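PDB 4GAX: amorpha-4,11-diene synthase from Artemisia annua, which probably cyclises farnesyl diphosphate to a sesquiterpene, here in a mutant form of an alpha-bisabolol synthase. Local coordinates for residues Q252-H255 with R256-S260; Q297-R300 with A301-F304; L552-L556 with L557-M561. One frame throughout, in Å; residues are numbered along the deposited sequence.

The three contacts illustrate how one long helix can tie together parts of an all-helical terpene synthase that are far apart in sequence. They follow one another along the chain: contact 1 lies on helix 238-269, contact 2 at the start of helix 299-322, and contact 3 at the end of helix 547-557. The centres of contacts 2 and 3 each lie about 11 Å from that of contact 1, and both touch it. The first junction has a buried salt bridge, the second side chains meeting backbone carbonyls. Contacts 2 and 3 have centres about 19 Å apart and do not touch, so helix 238-269 joins the start of one helix to the C-terminal end of another.

Contact 1 (Q252-H255 with R256-S260); sequences QSLH and REELS
Two torsions set Leu254 and Glu258 together one helical turn apart: Leu254 turns CG anti to its backbone N (chi1 172°), while Glu258 places CG beside its own backbone N (chi1 -60°) and then runs extended. The carboxylate thereby comes to the branched end of the leucine, with Glu258 OE2 3.5 Å from Leu254 CG and 3.7 Å from Leu254 CD2. His255 lies alongside Glu258 and points the same way; Glu258 OE1 sits near the plane of the imidazole at its edge, 3.9 Å from His255 CD2, with ring and carboxylate planes 54° apart. The backbone of the same turn is held by regular bonds, such as Glu258 N to Leu254 O at 3.0 Å. The buried carboxylate is satisfied by other helices: OE1 by the hydroxyl of Tyr286, OE2 by Ser299 and by a salt bridge to Arg302, while His255 NE2 bonds to Phe294 O. With an alanine in place of Glu258, Arg302 would probably be left without its charged mate and a gap opened beside Leu254. A buried acid on one helix, bonded to polar groups of two others, here joins helices within the all-alpha terpene synthase fold.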
ATOM      1  N   GLN A 252      10.690  -5.220  13.021  1.00 20.19           N
ATOM      2  CA  GLN A 252      11.233  -6.172  12.057  1.00 19.02           C
ATOM      3  C   GLN A 252      11.248  -7.597  12.607  1.00 21.89           C
ATOM      4  O   GLN A 252      10.963  -8.552  11.871  1.00 17.36           O
ATOM      5  CB  GLN A 252      12.637  -5.768  11.617  1.00 21.50           C
ATOM      6  CG  GLN A 252      13.176  -6.607  10.466  1.00 22.82           C
ATOM      7  CD  GLN A 252      14.587  -6.231  10.097  1.00 28.14           C
ATOM      8  OE1 GLN A 252      15.520  -6.383  10.903  1.00 25.52           O
ATOM      9  NE2 GLN A 252      14.763  -5.733   8.864  1.00 23.64           N
ATOM     10  N   SER A 253      11.581  -7.749  13.892  1.00 17.88           N
ATOM     11  CA  SER A 253      11.569  -9.082  14.502  1.00 26.13           C
ATOM     12  C   SER A 253      10.166  -9.678  14.474  1.00 27.96           C
ATOM     13  O   SER A 253       9.998 -10.871  14.232  1.00 25.65           O
ATOM     14  CB  SER A 253      12.099  -9.050  15.944  1.00 27.14           C
ATOM     15  OG  SER A 253      13.492  -8.844  15.945  1.00 37.79           O
ATOM     16  N   LEU A 254       9.160  -8.842  14.709  1.00 21.89           N
ATOM     17  CA  LEU A 254       7.775  -9.304  14.689  1.00 18.75           C
ATOM     18  C   LEU A 254       7.399  -9.744  13.276  1.00 22.25           C
ATOM     19  O   LEU A 254       6.794 -10.801  13.089  1.00 22.64           O
ATOM     20  CB  LEU A 254       6.831  -8.196  15.173  1.00 22.34           C
ATOM     21  CG  LEU A 254       5.343  -8.515  15.001  1.00 27.29           C
ATOM     22  CD1 LEU A 254       4.893  -9.675  15.910  1.00 28.61           C
ATOM     23  CD2 LEU A 254       4.492  -7.282  15.251  1.00 24.27           C
ATOM     24  N   HIS A 255       7.772  -8.942  12.281  1.00 20.41           N
ATOM     25  CA  HIS A 255       7.508  -9.296  10.883  1.00 17.98           C
ATOM     26  C   HIS A 255       8.163 -10.619  10.555  1.00 20.54           C
ATOM     27  O   HIS A 255       7.577 -11.447   9.856  1.00 23.54           O
ATOM     28  CB  HIS A 255       8.030  -8.217   9.929  1.00 16.35           C
ATOM     29  CG  HIS A 255       7.332  -6.900  10.072  1.00 17.01           C
ATOM     30  ND1 HIS A 255       7.918  -5.702   9.726  1.00 19.19           N
ATOM     31  CD2 HIS A 255       6.087  -6.600  10.517  1.00 15.53           C
ATOM     32  CE1 HIS A 255       7.066  -4.716   9.956  1.00 20.48           C
ATOM     33  NE2 HIS A 255       5.949  -5.230  10.432  1.00 18.04           N
ATOM     34  N   ARG A 256       9.379 -10.818  11.056  1.00 19.43           N
ATOM     35  CA  ARG A 256      10.080 -12.061  10.807  1.00 21.06           C
ATOM     36  C   ARG A 256       9.373 -13.243  11.466  1.00 20.96           C
ATOM     37  O   ARG A 256       9.369 -14.351  10.909  1.00 24.04           O
ATOM     38  CB  ARG A 256      11.541 -11.966  11.254  1.00 24.12           C
ATOM     39  CG  ARG A 256      12.406 -11.170  10.293  1.00 23.11           C
ATOM     40  CD  ARG A 256      12.643 -11.934   8.993  1.00 37.21           C
ATOM     41  NE  ARG A 256      13.480 -13.115   9.209  1.00 45.52           N
ATOM     42  CZ  ARG A 256      14.802 -13.155   9.040  1.00 43.42           C
ATOM     43  NH1 ARG A 256      15.463 -12.080   8.635  1.00 30.88           N
ATOM     44  NH2 ARG A 256      15.462 -14.287   9.265  1.00 50.05           N
ATOM     45  N   GLU A 257       8.795 -13.022  12.645  1.00 20.88           N
ATOM     46  CA  GLU A 257       8.006 -14.074  13.319  1.00 25.67           C
ATOM     47  C   GLU A 257       6.771 -14.461  12.496  1.00 26.04           C
ATOM     48  O   GLU A 257       6.446 -15.647  12.364  1.00 23.32           O
ATOM     49  CB  GLU A 257       7.560 -13.624  14.726  1.00 34.82           C
ATOM     50  CG  GLU A 257       8.708 -13.371  15.710  1.00 39.68           C
ATOM     51  CD  GLU A 257       8.217 -12.987  17.114  1.00 60.74           C
ATOM     52  OE1 GLU A 257       7.137 -12.360  17.227  1.00 67.48           O
ATOM     53  OE2 GLU A 257       8.905 -13.319  18.107  1.00 62.70           O
ATOM     54  N   GLU A 258       6.073 -13.453  11.970  1.00 20.62           N
ATOM     55  CA  GLU A 258       4.896 -13.666  11.121  1.00 21.85           C
ATOM     56  C   GLU A 258       5.245 -14.454   9.860  1.00 21.94           C
ATOM     57  O   GLU A 258       4.532 -15.385   9.475  1.00 22.75           O
ATOM     58  CB  GLU A 258       4.281 -12.312  10.733  1.00 17.86           C
ATOM     59  CG  GLU A 258       3.829 -11.496  11.934  1.00 19.70           C
ATOM     60  CD  GLU A 258       3.484 -10.054  11.584  1.00 23.84           C
ATOM     61  OE1 GLU A 258       3.683  -9.649  10.408  1.00 24.60           O
ATOM     62  OE2 GLU A 258       3.010  -9.311  12.488  1.00 20.66           O
ATOM     63  N   LEU A 259       6.348 -14.077   9.211  1.00 23.48           N
ATOM     64  CA  LEU A 259       6.770 -14.740   7.991  1.00 22.61           C
ATOM     65  C   LEU A 259       7.242 -16.158   8.285  1.00 21.77           C
ATOM     66  O   LEU A 259       7.089 -17.058   7.453  1.00 22.18           O
ATOM     67  CB  LEU A 259       7.878 -13.937   7.312  1.00 23.19           C
ATOM     68  CG  LEU A 259       8.431 -14.517   6.006  1.00 23.72           C
ATOM     69  CD1 LEU A 259       7.319 -14.837   5.011  1.00 22.96           C
ATOM     70  CD2 LEU A 259       9.413 -13.527   5.380  1.00 23.65           C
ATOM     71  N   SER A 260       7.833 -16.358   9.461  1.00 20.18           N
ATOM     72  CA  SER A 260       8.177 -17.708   9.909  1.00 27.66           C
ATOM     73  C   SER A 260       6.930 -18.600  10.063  1.00 23.03           C
ATOM     74  O   SER A 260       6.922 -19.772   9.644  1.00 22.72           O
ATOM     75  CB  SER A 260       8.938 -17.646  11.236  1.00 29.30           C
ATOM     76  OG  SER A 260       9.120 -18.944  11.774  1.00 34.87           O
TER

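Contact 2 (Q297-R300 with A301-F304); sequences QYSR and ARIF
The guanidinium of Arg302 lies with one face over the backbone that begins its own helix, where Ser299 CA and Tyr298 C sit. Tyr298 O lies over the same face, 3.7 Å above the plane and displaced toward the rim. Arg302 NH2 reaches Ser299 CA at 3.5 Å, and Arg302 NH1 stands 3.8 Å from Tyr298 CB. The arginine chain leaves extended and bends at chi3 (-68°), which folds its head back across the preceding turn. Its outer nitrogens then find partners beyond the turn: NH1 hydrogen-bonds to the carbonyls of Arg293 and Glu295, and NH2 pairs with Glu258. Held through both outer nitrogens, the flat group has little freedom to rotate, and the Glu258 carboxylate, with the carbonyls of Arg293 and Glu295, is likely to offset its buried charge. Tyr298 occupies the N-cap position, and its carbonyl receives Arg302 N at 2.9 Å, closing the first turn. The preceding amide, Ala301 N, donates to a water at 2.9 Å, which has a weak bond to Gln297 O. Ile303 lays CG1 3.5 Å from Ser299 O. Around this helix start, Arg302 and Ile303 face helix 238-269, Arg302 also meets helix 282-292 through Tyr286 and Leu290, and Phe304 packs on Thr360 and Met364 of helix 351-370.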
ATOM      1  N   GLN A 297      -0.049  -3.730  15.777  1.00 13.31           N
ATOM      2  CA  GLN A 297      -1.428  -4.006  16.147  1.00 23.38           C
ATOM      3  C   GLN A 297      -2.129  -4.895  15.104  1.00 24.11           C
ATOM      4  O   GLN A 297      -3.111  -5.578  15.409  1.00 20.98           O
ATOM      5  CB  GLN A 297      -2.200  -2.676  16.308  1.00 28.68           C
ATOM      6  CG  GLN A 297      -1.640  -1.714  17.389  1.00 80.96           C
ATOM      7  CD  GLN A 297      -0.286  -1.069  17.037  1.00 66.32           C
ATOM      8  OE1 GLN A 297       0.141  -1.081  15.889  1.00 36.12           O
ATOM      9  NE2 GLN A 297       0.386  -0.506  18.040  1.00 71.77           N
ATOM     10  N   TYR A 298      -1.633  -4.872  13.872  1.00 16.31           N
ATOM     11  CA  TYR A 298      -2.280  -5.583  12.775  1.00 20.42           C
ATOM     12  C   TYR A 298      -1.627  -6.917  12.358  1.00 22.64           C
ATOM     13  O   TYR A 298      -1.814  -7.394  11.238  1.00 21.41           O
ATOM     14  CB  TYR A 298      -2.406  -4.635  11.586  1.00 18.96           C
ATOM     15  CG  TYR A 298      -3.152  -3.373  11.972  1.00 15.86           C
ATOM     16  CD1 TYR A 298      -4.467  -3.435  12.409  1.00 23.45           C
ATOM     17  CD2 TYR A 298      -2.532  -2.125  11.929  1.00 17.46           C
ATOM     18  CE1 TYR A 298      -5.169  -2.280  12.772  1.00 26.55           C
ATOM     19  CE2 TYR A 298      -3.239  -0.944  12.288  1.00 18.18           C
ATOM     20  CZ  TYR A 298      -4.551  -1.044  12.708  1.00 26.02           C
ATOM     21  OH  TYR A 298      -5.244   0.098  13.075  1.00 24.65           O
ATOM     22  N   SER A 299      -0.887  -7.516  13.274  1.00 19.86           N
ATOM     23  CA  SER A 299      -0.244  -8.810  13.049  1.00 22.30           C
ATOM     24  C   SER A 299      -1.179  -9.930  12.582  1.00 23.93           C
ATOM     25  O   SER A 299      -0.889 -10.614  11.593  1.00 20.93           O
ATOM     26  CB  SER A 299       0.484  -9.262  14.320  1.00 23.22           C
ATOM     27  OG  SER A 299       1.279 -10.387  14.022  1.00 24.20           O
ATOM     28  N   ARG A 300      -2.293 -10.132  13.288  1.00 22.44           N
ATOM     29  CA  ARG A 300      -3.234 -11.186  12.894  1.00 27.20           C
ATOM     30  C   ARG A 300      -3.811 -10.916  11.516  1.00 23.36           C
ATOM     31  O   ARG A 300      -3.963 -11.841  10.701  1.00 20.12           O
ATOM     32  CB  ARG A 300      -4.379 -11.332  13.901  1.00 31.40           C
ATOM     33  CG  ARG A 300      -3.955 -11.899  15.248  1.00 48.19           C
ATOM     34  CD  ARG A 300      -5.138 -12.524  15.993  1.00 64.29           C
ATOM     35  NE  ARG A 300      -5.513 -13.829  15.442  1.00 71.43           N
ATOM     36  CZ  ARG A 300      -4.906 -14.976  15.749  1.00 65.94           C
ATOM     37  NH1 ARG A 300      -3.884 -14.986  16.596  1.00 41.42           N
ATOM     38  NH2 ARG A 300      -5.315 -16.119  15.203  1.00 70.90           N
ATOM     39  N   ALA A 301      -4.124  -9.650  11.256  1.00 20.18           N
ATOM     40  CA  ALA A 301      -4.673  -9.266   9.956  1.00 19.36           C
ATOM     41  C   ALA A 301      -3.690  -9.521   8.827  1.00 24.98           C
ATOM     42  O   ALA A 301      -4.092 -10.010   7.774  1.00 22.91           O
ATOM     43  CB  ALA A 301      -5.121  -7.801   9.958  1.00 22.63           C
ATOM     44  N   ARG A 302      -2.405  -9.203   9.036  1.00 18.67           N
ATOM     45  CA  ARG A 302      -1.395  -9.470   8.014  1.00 21.55           C
ATOM     46  C   ARG A 302      -1.258 -10.954   7.692  1.00 23.95           C
ATOM     47  O   ARG A 302      -1.119 -11.355   6.521  1.00 21.21           O
ATOM     48  CB  ARG A 302      -0.012  -8.947   8.459  1.00 21.49           C
ATOM     49  CG  ARG A 302       0.196  -7.459   8.272  1.00 24.23           C
ATOM     50  CD  ARG A 302       1.679  -7.121   8.431  1.00 18.92           C
ATOM     51  NE  ARG A 302       2.127  -7.324   9.810  1.00 18.98           N
ATOM     52  CZ  ARG A 302       1.881  -6.474  10.802  1.00 24.06           C
ATOM     53  NH1 ARG A 302       1.169  -5.368  10.568  1.00 18.52           N
ATOM     54  NH2 ARG A 302       2.342  -6.729  12.029  1.00 24.17           N
ATOM     55  N   ILE A 303      -1.249 -11.777   8.736  1.00 14.35           N
ATOM     56  CA  ILE A 303      -1.052 -13.214   8.528  1.00 13.39           C
ATOM     57  C   ILE A 303      -2.221 -13.792   7.741  1.00 16.76           C
ATOM     58  O   ILE A 303      -2.024 -14.553   6.794  1.00 22.50           O
ATOM     59  CB  ILE A 303      -0.857 -13.957   9.864  1.00 24.80           C
ATOM     60  CG1 ILE A 303       0.526 -13.608  10.435  1.00 16.72           C
ATOM     61  CG2 ILE A 303      -0.993 -15.470   9.669  1.00 20.25           C
ATOM     62  CD1 ILE A 303       0.745 -14.081  11.874  1.00 20.59           C
ATOM     63  N   PHE A 304      -3.441 -13.401   8.097  1.00 17.73           N
ATOM     64  CA  PHE A 304      -4.622 -13.910   7.394  1.00 18.38           C
ATOM     65  C   PHE A 304      -4.629 -13.425   5.937  1.00 21.57           C
ATOM     66  O   PHE A 304      -4.940 -14.184   5.022  1.00 19.63           O
ATOM     67  CB  PHE A 304      -5.913 -13.460   8.091  1.00 13.00           C
ATOM     68  CG  PHE A 304      -7.144 -14.013   7.454  1.00 21.48           C
ATOM     69  CD1 PHE A 304      -7.341 -15.386   7.396  1.00 21.92           C
ATOM     70  CD2 PHE A 304      -8.075 -13.175   6.853  1.00 19.28           C
ATOM     71  CE1 PHE A 304      -8.475 -15.930   6.773  1.00 22.51           C
ATOM     72  CE2 PHE A 304      -9.213 -13.704   6.225  1.00 21.54           C
ATOM     73  CZ  PHE A 304      -9.415 -15.090   6.195  1.00 23.50           C
TER
HETATM   74  O   HOH W   1      -4.696  -7.902  13.540  1.00 27.16           O

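Contact 3 (L552-L556 with L557-M561); sequences LVKSL and LVYPM
Lys554 O is gripped by two successive amides, Val558 N at 2.9 Å and Tyr559 N at 3.1 Å. The second comes nearly along the C=O axis, whereas Val558 N is tilted 31° from the carbonyl plane, so the two donors approach from distinct directions. One residue earlier, Leu557 N hydrogen-bonds to Val553 O at 2.8 Å. Tyr559 thus adds an i+5 to i bond to the i+4 bond, a pi-type widening that marks the C-terminal end of helix 547-557, close to the end of the chain. A water donates to Ser555 O and to Tyr559 O, bridging the last turn to the chain leaving the helix. Side chains of helix 238-269 take further carbonyls: Gln252 NE2 bonds to Leu556 O and Tyr559 O, and Arg256 NH1 to Leu557 O, where its positive charge would probably be favoured by the partial negative charge at the helix C-terminus. The Tyr559 ring stands obliquely beside the doubly used carbonyl, its CD1 3.8 Å from Lys554 O and its CE1 4.0 Å from Lys554 CB. On the buried side, Leu557 sets CG beside its backbone N (chi1 -60°), which carries CD1 to 4.2 Å from Val553 CG1 in an oblique crossing; Leu259 packs against the same leucine. Ser555 OG turns back to donate to Leu552 O at 2.8 Å, sharing that oxygen with Leu556 N.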
ATOM      1  N   LEU A 552      13.772  -4.262  -1.873  1.00 29.23           N
ATOM      2  CA  LEU A 552      12.764  -3.741  -0.965  1.00 29.27           C
ATOM      3  C   LEU A 552      12.464  -4.794   0.093  1.00 30.10           C
ATOM      4  O   LEU A 552      12.381  -4.478   1.286  1.00 27.15           O
ATOM      5  CB  LEU A 552      11.469  -3.372  -1.709  1.00 26.00           C
ATOM      6  CG  LEU A 552      11.523  -2.187  -2.681  1.00 34.64           C
ATOM      7  CD1 LEU A 552      10.172  -1.996  -3.342  1.00 34.82           C
ATOM      8  CD2 LEU A 552      11.959  -0.895  -1.991  1.00 29.59           C
ATOM      9  N   VAL A 553      12.308  -6.045  -0.345  1.00 34.63           N
ATOM     10  CA  VAL A 553      12.038  -7.150   0.573  1.00 27.31           C
ATOM     11  C   VAL A 553      13.183  -7.293   1.575  1.00 28.50           C
ATOM     12  O   VAL A 553      12.958  -7.406   2.779  1.00 26.12           O
ATOM     13  CB  VAL A 553      11.829  -8.476  -0.192  1.00 23.99           C
ATOM     14  CG1 VAL A 553      11.616  -9.630   0.785  1.00 24.55           C
ATOM     15  CG2 VAL A 553      10.651  -8.350  -1.143  1.00 28.67           C
ATOM     16  N   LYS A 554      14.419  -7.271   1.083  1.00 23.68           N
ATOM     17  CA  LYS A 554      15.569  -7.395   1.978  1.00 24.19           C
ATOM     18  C   LYS A 554      15.672  -6.221   2.951  1.00 22.24           C
ATOM     19  O   LYS A 554      16.023  -6.406   4.120  1.00 21.80           O
ATOM     20  CB  LYS A 554      16.872  -7.526   1.185  1.00 32.27           C
ATOM     21  CG  LYS A 554      16.950  -8.767   0.312  1.00 37.10           C
ATOM     22  CD  LYS A 554      18.410  -9.108   0.004  1.00 45.25           C
ATOM     23  CE  LYS A 554      18.538  -9.872  -1.302  1.00 62.56           C
ATOM     24  NZ  LYS A 554      19.961 -10.262  -1.574  1.00 71.36           N
ATOM     25  N   SER A 555      15.354  -5.020   2.474  1.00 24.67           N
ATOM     26  CA  SER A 555      15.459  -3.836   3.315  1.00 27.84           C
ATOM     27  C   SER A 555      14.435  -3.889   4.444  1.00 27.87           C
ATOM     28  O   SER A 555      14.669  -3.377   5.540  1.00 29.03           O
ATOM     29  CB  SER A 555      15.301  -2.556   2.486  1.00 28.54           C
ATOM     30  OG  SER A 555      13.942  -2.307   2.177  1.00 35.23           O
ATOM     31  N   LEU A 556      13.299  -4.527   4.185  1.00 22.72           N
ATOM     32  CA  LEU A 556      12.261  -4.666   5.210  1.00 23.45           C
ATOM     33  C   LEU A 556      12.444  -5.879   6.137  1.00 26.01           C
ATOM     34  O   LEU A 556      12.200  -5.795   7.352  1.00 21.80           O
ATOM     35  CB  LEU A 556      10.866  -4.693   4.550  1.00 20.63           C
ATOM     36  CG  LEU A 556      10.146  -3.347   4.508  1.00 31.80           C
ATOM     37  CD1 LEU A 556      10.952  -2.340   3.737  1.00 34.68           C
ATOM     38  CD2 LEU A 556       8.697  -3.446   3.952  1.00 32.63           C
ATOM     39  N   LEU A 557      12.880  -7.005   5.585  1.00 21.48           N
ATOM     40  CA  LEU A 557      12.870  -8.244   6.362  1.00 25.06           C
ATOM     41  C   LEU A 557      14.238  -8.799   6.762  1.00 33.43           C
ATOM     42  O   LEU A 557      14.338  -9.601   7.693  1.00 30.27           O
ATOM     43  CB  LEU A 557      12.087  -9.322   5.597  1.00 22.87           C
ATOM     44  CG  LEU A 557      10.630  -8.950   5.316  1.00 27.63           C
ATOM     45  CD1 LEU A 557       9.938 -10.085   4.589  1.00 30.28           C
ATOM     46  CD2 LEU A 557       9.897  -8.614   6.604  1.00 31.32           C
ATOM     47  N   VAL A 558      15.293  -8.394   6.067  1.00 28.94           N
ATOM     48  CA  VAL A 558      16.586  -9.040   6.286  1.00 30.42           C
ATOM     49  C   VAL A 558      17.605  -8.184   7.055  1.00 36.13           C
ATOM     50  O   VAL A 558      18.161  -8.623   8.066  1.00 30.10           O
ATOM     51  CB  VAL A 558      17.169  -9.550   4.955  1.00 37.13           C
ATOM     52  CG1 VAL A 558      18.562 -10.135   5.155  1.00 35.72           C
ATOM     53  CG2 VAL A 558      16.226 -10.587   4.347  1.00 35.60           C
ATOM     54  N   TYR A 559      17.832  -6.954   6.603  1.00 28.13           N
ATOM     55  CA  TYR A 559      18.834  -6.111   7.254  1.00 27.00           C
ATOM     56  C   TYR A 559      18.213  -5.328   8.405  1.00 25.41           C
ATOM     57  O   TYR A 559      17.262  -4.560   8.199  1.00 26.28           O
ATOM     58  CB  TYR A 559      19.447  -5.115   6.267  1.00 29.44           C
ATOM     59  CG  TYR A 559      20.087  -5.723   5.045  1.00 29.82           C
ATOM     60  CD1 TYR A 559      19.640  -5.397   3.771  1.00 35.26           C
ATOM     61  CD2 TYR A 559      21.159  -6.600   5.161  1.00 44.36           C
ATOM     62  CE1 TYR A 559      20.232  -5.943   2.644  1.00 40.28           C
ATOM     63  CE2 TYR A 559      21.759  -7.153   4.038  1.00 48.30           C
ATOM     64  CZ  TYR A 559      21.287  -6.817   2.783  1.00 47.23           C
ATOM     65  OH  TYR A 559      21.873  -7.359   1.664  1.00 50.31           O
ATOM     66  N   PRO A 560      18.747  -5.521   9.625  1.00 28.44           N
ATOM     67  CA  PRO A 560      18.351  -4.725  10.793  1.00 31.45           C
ATOM     68  C   PRO A 560      19.049  -3.359  10.760  1.00 35.44           C
ATOM     69  O   PRO A 560      20.035  -3.212  10.031  1.00 37.77           O
ATOM     70  CB  PRO A 560      18.891  -5.548  11.964  1.00 31.85           C
ATOM     71  CG  PRO A 560      20.089  -6.241  11.401  1.00 37.79           C
ATOM     72  CD  PRO A 560      19.756  -6.543   9.963  1.00 35.29           C
ATOM     73  N   MET A 561      18.535  -2.382  11.510  1.00 29.45           N
ATOM     74  CA  MET A 561      19.198  -1.083  11.657  1.00 40.20           C
ATOM     75  C   MET A 561      20.441  -1.272  12.502  1.00 36.49           C
ATOM     76  O   MET A 561      20.460  -2.108  13.404  1.00 29.52           O
ATOM     77  CB  MET A 561      18.306  -0.068  12.377  1.00 41.37           C
ATOM     78  CG  MET A 561      17.118   0.440  11.604  1.00 33.83           C
ATOM     79  SD  MET A 561      17.529   1.217  10.036  1.00 39.78           S
ATOM     80  CE  MET A 561      18.894   2.280  10.493  1.00119.31           C
TER
HETATM   81  O   HOH W   2      16.711  -2.358   6.840  1.00 29.60           O